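Local coordinates for tryptophanyl-tRNA synthetase (Cryptosporidium parvum Iowa II, PDB 3HV0), which probably catalyses the ATP-dependent attachment of L-tryptophan to tRNA(Trp), as a class I aminoacyl-tRNA synthetase, releasing AMP and diphosphate, at residues L110-T115 / E150-F155; K181-F186 / Y233-R238; S274-N279 / R286-K291. One frame throughout, in Å; residues are numbered along the deposited sequence.

Contact 1 of 3, residues L110-T115 / E150-F155. With TRP (tryptophan), chain C.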
loop_
_atom_site.group_PDB
_atom_site.type_symbol
_atom_site.label_atom_id
_atom_site.label_comp_id
_atom_site.label_asym_id
_atom_site.label_seq_id
_atom_site.Cartn_x
_atom_site.Cartn_y
_atom_site.Cartn_z
ATOM N N LEU A 110 4.869 18.012 15.078
ATOM C CA LEU A 110 5.834 17.230 14.291
ATOM C C LEU A 110 5.308 15.831 14.070
ATOM O O LEU A 110 4.613 15.282 14.915
ATOM C CB LEU A 110 7.196 17.158 15.016
ATOM C CG LEU A 110 8.239 16.099 14.603
ATOM C CD1 LEU A 110 8.823 16.423 13.263
ATOM C CD2 LEU A 110 9.325 16.025 15.670
ATOM N N VAL A 111 5.703 15.257 12.942
ATOM C CA VAL A 111 5.225 13.978 12.458
ATOM C C VAL A 111 6.463 13.202 11.969
ATOM O O VAL A 111 7.230 13.770 11.227
ATOM C CB VAL A 111 4.207 14.258 11.309
ATOM C CG1 VAL A 111 4.499 13.411 10.081
ATOM C CG2 VAL A 111 2.752 14.118 11.817
ATOM N N ILE A 112 6.693 11.962 12.431
ATOM C CA ILE A 112 7.921 11.212 12.153
ATOM C C ILE A 112 7.629 9.762 11.637
ATOM O O ILE A 112 6.993 8.977 12.328
ATOM C CB ILE A 112 8.804 11.115 13.403
ATOM C CG1 ILE A 112 9.107 12.515 13.987
ATOM C CG2 ILE A 112 10.100 10.450 13.093
ATOM C CD1 ILE A 112 9.978 12.523 15.237
ATOM N N GLN A 113 8.140 9.408 10.454
ATOM C CA GLN A 113 7.826 8.134 9.807
ATOM C C GLN A 113 8.976 7.118 9.895
ATOM O O GLN A 113 10.090 7.371 9.412
ATOM C CB GLN A 113 7.486 8.370 8.328
ATOM C CG GLN A 113 7.234 7.092 7.528
ATOM C CD GLN A 113 6.992 7.350 6.032
ATOM O OE1 GLN A 113 7.796 7.999 5.375
ATOM N NE2 GLN A 113 5.883 6.842 5.504
ATOM N N LEU A 114 8.731 5.986 10.533
ATOM C CA LEU A 114 9.723 4.941 10.528
ATOM C C LEU A 114 9.385 3.973 9.393
ATOM O O LEU A 114 8.361 3.320 9.417
ATOM C CB LEU A 114 9.794 4.282 11.892
ATOM C CG LEU A 114 10.567 5.240 12.813
ATOM C CD1 LEU A 114 9.817 5.582 14.098
ATOM C CD2 LEU A 114 11.957 4.686 13.057
ATOM N N THR A 115 10.244 3.914 8.386
ATOM C CA THR A 115 9.924 3.215 7.157
ATOM C C THR A 115 10.300 1.741 7.190
ATOM O O THR A 115 11.116 1.288 6.381
ATOM C CB THR A 115 10.571 3.907 5.914
ATOM O OG1 THR A 115 11.999 3.756 5.911
ATOM C CG2 THR A 115 10.245 5.353 5.916
ATOM N N GLU A 150 3.488 16.090 23.468
ATOM C CA GLU A 150 2.276 16.851 23.178
ATOM C C GLU A 150 2.308 17.485 21.782
ATOM O O GLU A 150 1.267 17.898 21.271
ATOM C CB GLU A 150 2.042 17.920 24.248
ATOM C CG GLU A 150 1.534 17.338 25.575
ATOM C CD GLU A 150 1.811 18.246 26.774
ATOM O OE1 GLU A 150 2.926 18.819 26.845
ATOM O OE2 GLU A 150 0.922 18.384 27.653
ATOM N N LEU A 151 3.489 17.552 21.166
ATOM C CA LEU A 151 3.632 18.118 19.825
ATOM C C LEU A 151 4.156 17.139 18.796
ATOM O O LEU A 151 4.332 17.517 17.636
ATOM C CB LEU A 151 4.556 19.344 19.862
ATOM C CG LEU A 151 3.917 20.655 20.330
ATOM C CD1 LEU A 151 4.979 21.739 20.338
ATOM C CD2 LEU A 151 2.714 21.048 19.442
ATOM N N THR A 152 4.398 15.886 19.182
ATOM C CA THR A 152 5.063 14.948 18.281
ATOM C C THR A 152 4.286 13.664 18.110
ATOM O O THR A 152 3.889 13.055 19.106
ATOM C CB THR A 152 6.461 14.559 18.807
ATOM O OG1 THR A 152 7.212 15.738 19.078
ATOM C CG2 THR A 152 7.214 13.689 17.787
ATOM N N PHE A 153 4.125 13.241 16.850
ATOM C CA PHE A 153 3.480 11.983 16.516
ATOM C C PHE A 153 4.444 11.114 15.723
ATOM O O PHE A 153 4.851 11.457 14.621
ATOM C CB PHE A 153 2.166 12.222 15.741
ATOM C CG PHE A 153 1.571 10.966 15.176
ATOM C CD1 PHE A 153 1.265 9.908 16.001
ATOM C CD2 PHE A 153 1.361 10.821 13.811
ATOM C CE1 PHE A 153 0.749 8.729 15.482
ATOM C CE2 PHE A 153 0.828 9.637 13.289
ATOM C CZ PHE A 153 0.520 8.599 14.136
ATOM N N ILE A 154 4.819 9.977 16.294
ATOM C CA ILE A 154 5.751 9.054 15.651
ATOM C C ILE A 154 4.967 7.804 15.263
ATOM O O ILE A 154 4.008 7.442 15.953
ATOM C CB ILE A 154 6.918 8.690 16.594
ATOM C CG1 ILE A 154 7.480 9.973 17.243
ATOM C CG2 ILE A 154 8.004 7.871 15.843
ATOM C CD1 ILE A 154 8.731 9.784 18.133
ATOM N N PHE A 155 5.361 7.165 14.158
ATOM C CA PHE A 155 4.659 6.000 13.673
ATOM C C PHE A 155 5.494 5.168 12.697
ATOM O O PHE A 155 6.371 5.691 11.986
ATOM C CB PHE A 155 3.360 6.431 12.970
ATOM C CG PHE A 155 3.578 7.255 11.723
ATOM C CD1 PHE A 155 3.679 8.640 11.792
ATOM C CD2 PHE A 155 3.682 6.637 10.475
ATOM C CE1 PHE A 155 3.878 9.386 10.651
ATOM C CE2 PHE A 155 3.892 7.375 9.339
ATOM C CZ PHE A 155 3.993 8.759 9.427
HETATM N N TRP C . 13.652 6.770 3.598
HETATM C CA TRP C . 14.349 7.671 4.562
HETATM C C TRP C . 15.713 7.098 4.915
HETATM O O TRP C . 15.948 5.889 4.735
HETATM C CB TRP C . 13.517 7.920 5.836
HETATM C CG TRP C . 12.484 9.011 5.688
HETATM C CD1 TRP C . 11.126 8.852 5.552
HETATM C CD2 TRP C . 12.715 10.429 5.680
HETATM N NE1 TRP C . 10.512 10.072 5.461
HETATM C CE2 TRP C . 11.463 11.056 5.522
HETATM C CE3 TRP C . 13.852 11.224 5.790
HETATM C CZ2 TRP C . 11.320 12.440 5.472
HETATM C CZ3 TRP C . 13.707 12.598 5.735
HETATM C CH2 TRP C . 12.446 13.193 5.566
HETATM O OXT TRP C . 16.588 7.857 5.371
#

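Contact 2 of 3, residues K181-F186 / Y233-R238. With TRP (tryptophan), chain C.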
loop_
_atom_site.group_PDB
_atom_site.type_symbol
_atom_site.label_atom_id
_atom_site.label_comp_id
_atom_site.label_asym_id
_atom_site.label_seq_id
_atom_site.Cartn_x
_atom_site.Cartn_y
_atom_site.Cartn_z
ATOM N N LYS A 181 10.945 5.783 -12.786
ATOM C CA LYS A 181 12.258 5.434 -13.336
ATOM C C LYS A 181 13.123 6.674 -13.488
ATOM O O LYS A 181 14.263 6.707 -13.037
ATOM C CB LYS A 181 12.136 4.769 -14.703
ATOM C CG LYS A 181 11.586 3.357 -14.701
ATOM C CD LYS A 181 11.696 2.781 -16.108
ATOM C CE LYS A 181 10.871 1.533 -16.298
ATOM N NZ LYS A 181 11.000 1.041 -17.701
ATOM N N SER A 182 12.553 7.692 -14.122
ATOM C CA SER A 182 13.247 8.943 -14.392
ATOM C C SER A 182 13.764 9.624 -13.112
ATOM O O SER A 182 14.857 10.175 -13.110
ATOM C CB SER A 182 12.318 9.885 -15.170
ATOM O OG SER A 182 12.986 11.057 -15.604
ATOM N N ILE A 183 12.995 9.548 -12.032
ATOM C CA ILE A 183 13.299 10.286 -10.794
ATOM C C ILE A 183 14.219 9.526 -9.830
ATOM O O ILE A 183 15.155 10.100 -9.272
ATOM C CB ILE A 183 12.012 10.629 -10.043
ATOM C CG1 ILE A 183 11.242 11.717 -10.791
ATOM C CG2 ILE A 183 12.321 11.082 -8.638
ATOM C CD1 ILE A 183 9.832 11.904 -10.299
ATOM N N PHE A 184 13.944 8.239 -9.641
ATOM C CA PHE A 184 14.717 7.397 -8.720
ATOM C C PHE A 184 15.735 6.503 -9.427
ATOM O O PHE A 184 16.569 5.868 -8.789
ATOM C CB PHE A 184 13.754 6.552 -7.880
ATOM C CG PHE A 184 12.846 7.379 -7.013
ATOM C CD1 PHE A 184 11.658 7.869 -7.510
ATOM C CD2 PHE A 184 13.200 7.697 -5.721
ATOM C CE1 PHE A 184 10.817 8.652 -6.728
ATOM C CE2 PHE A 184 12.356 8.479 -4.927
ATOM C CZ PHE A 184 11.165 8.954 -5.441
ATOM N N GLY A 185 15.678 6.461 -10.745
ATOM C CA GLY A 185 16.645 5.684 -11.513
ATOM C C GLY A 185 16.450 4.178 -11.453
ATOM O O GLY A 185 17.383 3.421 -11.732
ATOM N N PHE A 186 15.239 3.726 -11.125
ATOM C CA PHE A 186 14.978 2.282 -11.086
ATOM C C PHE A 186 15.003 1.718 -12.503
ATOM O O PHE A 186 15.096 2.463 -13.472
ATOM C CB PHE A 186 13.646 1.954 -10.418
ATOM C CG PHE A 186 13.489 2.529 -9.011
ATOM C CD1 PHE A 186 14.581 2.716 -8.172
ATOM C CD2 PHE A 186 12.233 2.845 -8.532
ATOM C CE1 PHE A 186 14.416 3.224 -6.898
ATOM C CE2 PHE A 186 12.068 3.356 -7.262
ATOM C CZ PHE A 186 13.168 3.546 -6.443
ATOM N N TYR A 233 12.068 12.258 -3.483
ATOM C CA TYR A 233 10.693 11.991 -3.034
ATOM C C TYR A 233 9.874 13.267 -2.975
ATOM O O TYR A 233 8.705 13.251 -3.297
ATOM C CB TYR A 233 10.657 11.338 -1.641
ATOM C CG TYR A 233 11.374 10.002 -1.555
ATOM C CD1 TYR A 233 12.689 9.919 -1.105
ATOM C CD2 TYR A 233 10.725 8.819 -1.913
ATOM C CE1 TYR A 233 13.347 8.712 -1.023
ATOM C CE2 TYR A 233 11.383 7.599 -1.861
ATOM C CZ TYR A 233 12.694 7.548 -1.406
ATOM O OH TYR A 233 13.346 6.338 -1.318
ATOM N N PHE A 234 10.490 14.366 -2.560
ATOM C CA PHE A 234 9.769 15.613 -2.325
ATOM C C PHE A 234 9.821 16.550 -3.543
ATOM O O PHE A 234 9.072 17.530 -3.625
ATOM C CB PHE A 234 10.289 16.274 -1.039
ATOM C CG PHE A 234 10.247 15.349 0.152
ATOM C CD1 PHE A 234 9.033 14.850 0.595
ATOM C CD2 PHE A 234 11.414 14.921 0.789
ATOM C CE1 PHE A 234 8.972 13.965 1.664
ATOM C CE2 PHE A 234 11.360 14.072 1.856
ATOM C CZ PHE A 234 10.140 13.582 2.294
ATOM N N ARG A 235 10.698 16.249 -4.493
ATOM C CA ARG A 235 10.598 16.846 -5.817
ATOM C C ARG A 235 9.317 16.309 -6.447
ATOM O O ARG A 235 8.508 17.059 -6.958
ATOM C CB ARG A 235 11.810 16.460 -6.669
ATOM C CG ARG A 235 12.301 17.545 -7.601
ATOM C CD ARG A 235 13.670 17.190 -8.157
ATOM N NE ARG A 235 13.556 16.279 -9.308
ATOM C CZ ARG A 235 14.335 15.215 -9.544
ATOM N NH1 ARG A 235 15.316 14.866 -8.698
ATOM N NH2 ARG A 235 14.116 14.488 -10.646
ATOM N N MET A 236 9.143 14.990 -6.384
ATOM C CA MET A 236 7.982 14.313 -6.971
ATOM C C MET A 236 6.650 14.796 -6.361
ATOM O O MET A 236 5.737 15.190 -7.069
ATOM C CB MET A 236 8.131 12.802 -6.770
ATOM C CG MET A 236 6.929 11.974 -7.199
ATOM S SD MET A 236 6.892 10.420 -6.305
ATOM C CE MET A 236 6.689 11.017 -4.608
ATOM N N VAL A 237 6.564 14.776 -5.040
ATOM C CA VAL A 237 5.354 15.181 -4.352
ATOM C C VAL A 237 5.018 16.679 -4.554
ATOM O O VAL A 237 3.853 17.051 -4.551
ATOM C CB VAL A 237 5.416 14.831 -2.849
ATOM C CG1 VAL A 237 5.884 16.033 -2.033
ATOM C CG2 VAL A 237 4.053 14.361 -2.374
ATOM N N ARG A 238 6.015 17.528 -4.754
ATOM C CA ARG A 238 5.739 18.939 -5.082
ATOM C C ARG A 238 5.143 19.104 -6.483
ATOM O O ARG A 238 4.422 20.060 -6.757
ATOM C CB ARG A 238 7.006 19.801 -4.956
ATOM C CG ARG A 238 7.305 20.226 -3.531
ATOM C CD ARG A 238 8.633 20.970 -3.419
ATOM N NE ARG A 238 8.666 22.174 -4.245
ATOM C CZ ARG A 238 8.286 23.391 -3.855
ATOM N NH1 ARG A 238 7.825 23.615 -2.627
ATOM N NH2 ARG A 238 8.366 24.404 -4.706
HETATM N N TRP C . 13.652 6.770 3.598
HETATM C CA TRP C . 14.349 7.671 4.562
HETATM C C TRP C . 15.713 7.098 4.915
HETATM O O TRP C . 15.948 5.889 4.735
HETATM C CB TRP C . 13.517 7.920 5.836
HETATM C CG TRP C . 12.484 9.011 5.688
HETATM C CD1 TRP C . 11.126 8.852 5.552
HETATM C CD2 TRP C . 12.715 10.429 5.680
HETATM N NE1 TRP C . 10.512 10.072 5.461
HETATM C CE2 TRP C . 11.463 11.056 5.522
HETATM C CE3 TRP C . 13.852 11.224 5.790
HETATM C CZ2 TRP C . 11.320 12.440 5.472
HETATM C CZ3 TRP C . 13.707 12.598 5.735
HETATM C CH2 TRP C . 12.446 13.193 5.566
HETATM O OXT TRP C . 16.588 7.857 5.371
#

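Contact 3 of 3, residues S274-N279 / R286-K291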
loop_
_atom_site.group_PDB
_atom_site.type_symbol
_atom_site.label_atom_id
_atom_site.label_comp_id
_atom_site.label_asym_id
_atom_site.label_seq_id
_atom_site.Cartn_x
_atom_site.Cartn_y
_atom_site.Cartn_z
ATOM N N SER A 274 31.108 -0.391 9.822
ATOM C CA SER A 274 30.972 0.226 11.142
ATOM C C SER A 274 31.255 1.730 11.149
ATOM O O SER A 274 32.374 2.169 10.860
ATOM C CB SER A 274 31.914 -0.454 12.135
ATOM O OG SER A 274 31.601 -1.822 12.284
ATOM N N SER A 275 30.222 2.502 11.480
ATOM C CA SER A 275 30.371 3.912 11.838
ATOM C C SER A 275 29.830 4.128 13.256
ATOM O O SER A 275 29.338 3.192 13.899
ATOM C CB SER A 275 29.616 4.791 10.847
ATOM O OG SER A 275 28.235 4.466 10.859
ATOM N N ILE A 276 29.901 5.368 13.726
ATOM C CA ILE A 276 29.642 5.698 15.135
ATOM C C ILE A 276 28.131 5.618 15.500
ATOM O O ILE A 276 27.315 6.408 15.002
ATOM C CB ILE A 276 30.210 7.118 15.446
ATOM C CG1 ILE A 276 31.109 7.122 16.654
ATOM C CG2 ILE A 276 29.126 8.090 15.727
ATOM C CD1 ILE A 276 32.368 6.290 16.451
ATOM N N PHE A 277 27.752 4.658 16.342
ATOM C CA PHE A 277 26.360 4.562 16.787
ATOM C C PHE A 277 26.142 5.286 18.120
ATOM O O PHE A 277 27.057 5.411 18.929
ATOM C CB PHE A 277 25.919 3.107 16.911
ATOM C CG PHE A 277 25.978 2.334 15.623
ATOM C CD1 PHE A 277 24.879 2.284 14.770
ATOM C CD2 PHE A 277 27.117 1.623 15.278
ATOM C CE1 PHE A 277 24.925 1.539 13.585
ATOM C CE2 PHE A 277 27.172 0.885 14.096
ATOM C CZ PHE A 277 26.077 0.849 13.246
ATOM N N VAL A 278 24.917 5.753 18.356
ATOM C CA VAL A 278 24.616 6.466 19.609
ATOM C C VAL A 278 24.709 5.588 20.853
ATOM O O VAL A 278 24.813 6.119 21.953
ATOM C CB VAL A 278 23.222 7.139 19.593
ATOM C CG1 VAL A 278 23.155 8.204 18.511
ATOM C CG2 VAL A 278 22.139 6.108 19.413
ATOM N N ASN A 279 24.660 4.263 20.686
ATOM C CA ASN A 279 24.844 3.332 21.808
ATOM C C ASN A 279 26.256 2.733 21.905
ATOM O O ASN A 279 26.460 1.739 22.603
ATOM C CB ASN A 279 23.812 2.209 21.746
ATOM C CG ASN A 279 24.052 1.247 20.600
ATOM O OD1 ASN A 279 24.659 1.596 19.590
ATOM N ND2 ASN A 279 23.560 0.029 20.749
ATOM N N ARG A 286 36.579 5.407 20.334
ATOM C CA ARG A 286 38.018 5.663 20.126
ATOM C C ARG A 286 38.585 4.743 19.058
ATOM O O ARG A 286 39.355 5.167 18.205
ATOM C CB ARG A 286 38.814 5.503 21.418
ATOM N N ASN A 287 38.163 3.485 19.099
ATOM C CA ASN A 287 38.565 2.482 18.117
ATOM C C ASN A 287 38.229 2.860 16.666
ATOM O O ASN A 287 39.029 2.632 15.755
ATOM C CB ASN A 287 37.889 1.157 18.449
ATOM C CG ASN A 287 38.582 -0.007 17.825
ATOM O OD1 ASN A 287 39.516 -0.562 18.390
ATOM N ND2 ASN A 287 38.126 -0.395 16.644
ATOM N N LYS A 288 37.041 3.428 16.460
ATOM C CA LYS A 288 36.572 3.751 15.114
ATOM C C LYS A 288 37.253 5.001 14.514
ATOM O O LYS A 288 37.696 4.960 13.366
ATOM C CB LYS A 288 35.038 3.849 15.077
ATOM C CG LYS A 288 34.339 2.476 15.107
ATOM C CD LYS A 288 32.881 2.580 15.571
ATOM C CE LYS A 288 32.139 1.264 15.387
ATOM N NZ LYS A 288 30.663 1.416 15.444
ATOM N N ILE A 289 37.361 6.098 15.265
ATOM C CA ILE A 289 38.001 7.310 14.717
ATOM C C ILE A 289 39.430 6.990 14.303
ATOM O O ILE A 289 39.872 7.333 13.200
ATOM C CB ILE A 289 38.116 8.517 15.712
ATOM C CG1 ILE A 289 36.895 8.660 16.624
ATOM C CG2 ILE A 289 38.326 9.826 14.924
ATOM C CD1 ILE A 289 35.592 8.869 15.876
ATOM N N MET A 290 40.143 6.333 15.213
ATOM C CA MET A 290 41.581 6.121 15.067
ATOM C C MET A 290 41.889 5.249 13.857
ATOM O O MET A 290 42.881 5.475 13.174
ATOM C CB MET A 290 42.173 5.517 16.346
ATOM C CG MET A 290 42.067 6.450 17.566
ATOM S SD MET A 290 43.087 7.951 17.481
ATOM C CE MET A 290 42.625 8.751 19.032
ATOM N N LYS A 291 41.013 4.285 13.583
ATOM C CA LYS A 291 41.228 3.304 12.519
ATOM C C LYS A 291 40.526 3.682 11.209
ATOM O O LYS A 291 41.125 3.597 10.139
ATOM C CB LYS A 291 40.762 1.912 12.976
#

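Contact 1 of 3, residues L110-T115 / E150-F155
Leu110-Leu114 and Thr152-Phe155 run side by side as parallel strands, joined by a ladder of five backbone hydrogen bonds. It starts with Leu110 N to Leu151 O (2.7 Å), uses both N and O of Ile112, towards Phe153 O and Phe155 N, and closes with Leu114 N to Phe155 O, nearly straight at 176°. Apolar contacts occupy both faces of this pair. On one, Leu110 and Ile112 lie beside Thr152 and Ile154; Ile112 CD1 rests on Thr152 CG2 (3.9 Å), and Leu114 CD1 presses on Ile154 CG2 (3.4 Å), under helix 128-143. On the other, Val111 reaches the rims of the Phe153 and Phe155 rings.

Phe155 has CG set between its backbone N and carbonyl carbon (chi1 64°), which folds the ring back over the neighbouring strand. One face receives the CH-pi contact of Gln113 CA, 4.1 Å from the centroid, and Gln113 CB touches the ring at CZ (3.7 Å).

Polar bonds gather at the end of Gln113: NE2 is held by Asn157 OD1 and Val200 O, OE1 by Tyr78 OH. Thr115 CG2 packs on CD1 of the bound tryptophan. This part of the Rossmann-fold sheet thus combines an apolar body with a polar tip: those three partners fix the amide's rotation, leaving Gln113 OE1 in contact with the indole edge, 3.4 Å from both NE1 and CD1, without a bond to either.

Contact 2 of 3, residues K181-F186 / Y233-R238
This is an apolar helix-to-helix contact, without a hydrogen bond across it, in which Ile183 and Phe184 at the end of helix 177-184 meet Tyr233, Arg235 and Met236 on helix 231-240. It lies on the helical layer of the Rossmann-fold domain, beside the tryptophan pocket, which Phe234 of the second segment lines. Gly185 ends the first helix with a positive phi (74°).

Phe184 and Ile183 supply the first helix's side. With CG of Phe184 beside its own backbone N (chi1 -63°), the ring reaches across to Tyr233, whose side chain it crosses at about a right angle. Phe184 CE2 comes down over one face of the tyrosine ring, offset toward the rim, and lies 3.3 Å from Tyr233 CE2. The two planes are inclined at 56° and the centroids are 4.8 Å apart, an oblique pairing. The edge of the same phenylalanine, at CE1, borders Met236 SD (4.3 Å), while helix 192-202 supplies Pro198 against Phe184 and Ala202 against Met236.

Ile183 fills the outer part. Its CD1 sits on Met236 CB (4.0 Å), crossing that side chain nearly square. Its CG2 lies over one face of the Arg235 guanidinium, and CG1 is 4.0 Å from Arg235 NH2. Away from this packing, Lys181 pairs with Asp188 of its own chain and with Asp188 of the second subunit, placing the helix at the dimer interface.

Behind Tyr233, its CB sits over the centre of the Phe234 ring, and Phe234 CZ meets CZ2 of the bound tryptophan (3.6 Å). Through Tyr233 CB and the edge of Phe234 the packing therefore continues from the helix at the subunit interface to the benzo part of the indole, where Phe234 gives the ligand an apolar neighbour.

Contact 3 of 3, residues S274-N279 / R286-K291
Lys288 stretches from helix 282-292 to the loop 274-279, and nearly all of its length is used. The chain leaves the helix with CG beside the backbone N (chi1 -76°) and then runs extended to the amine. CB touches Ile276 CD1 at 3.9 Å, and farther along CD lies against the same methyl at 3.8 Å, so the isoleucine tip rides along the lysine's aliphatic part. CE meets Ser274 CB (3.7 Å).

At the end, NZ donates to Ser275 O (2.7 Å). The approach is not along a lone pair: the nitrogen stands above the carbonyl plane, 53° out of it, with a C=O...N angle of 127°. NZ also lies at the rim of the Phe277 ring, 3.6 Å from CD2 and close to the ring plane, so it does not sit over the face where the pi electrons are. Its charge is met by a salt bridge to Asp280 OD2. The same carboxylate oxygen accepts the bond from Phe277 N, so one aspartate holds both the amine and the loop backbone just before the helix starts.

Beside the lysine chain, Ile276 CD1 also reaches Ile289 CD1 (4.2 Å), a small apolar touch on the buried side. Both isoleucines rest on Leu355 of the long helix 344-367. The loop's backbone also bonds through Ile276 and Val278 to Val90 and Leu88, around the His-Val-Gly-His form of the class I HIGH signature, and Phe277 meets His89. It follows the unmodelled residues 260-272, which hold the Lys-Met-Ser-Ala-Ser version of the KMSKS motif, and is wedged between the HIGH region, helix 282-292 and helix 344-367.

How the contacts relate
Along the chain the three contacts follow one another in series, all in the class I synthetase region of the chain. Contacts 1 and 2 belong to the Rossmann-fold domain and approach the same bound tryptophan, contact 1 from strand 110-114 of the sheet and contact 2 from helix 231-240; their centres are 23 Å apart and their nearest atoms about 7 Å. Contact 3 lies farther off, its centre 28 Å from contact 1 and 33 Å from contact 2, beside helix 344-367. Two contacts thus shape the amino-acid pocket, while the third packs beside the HIGH region and directly follows the disordered KMSKS loop, two elements that serve ATP in this family.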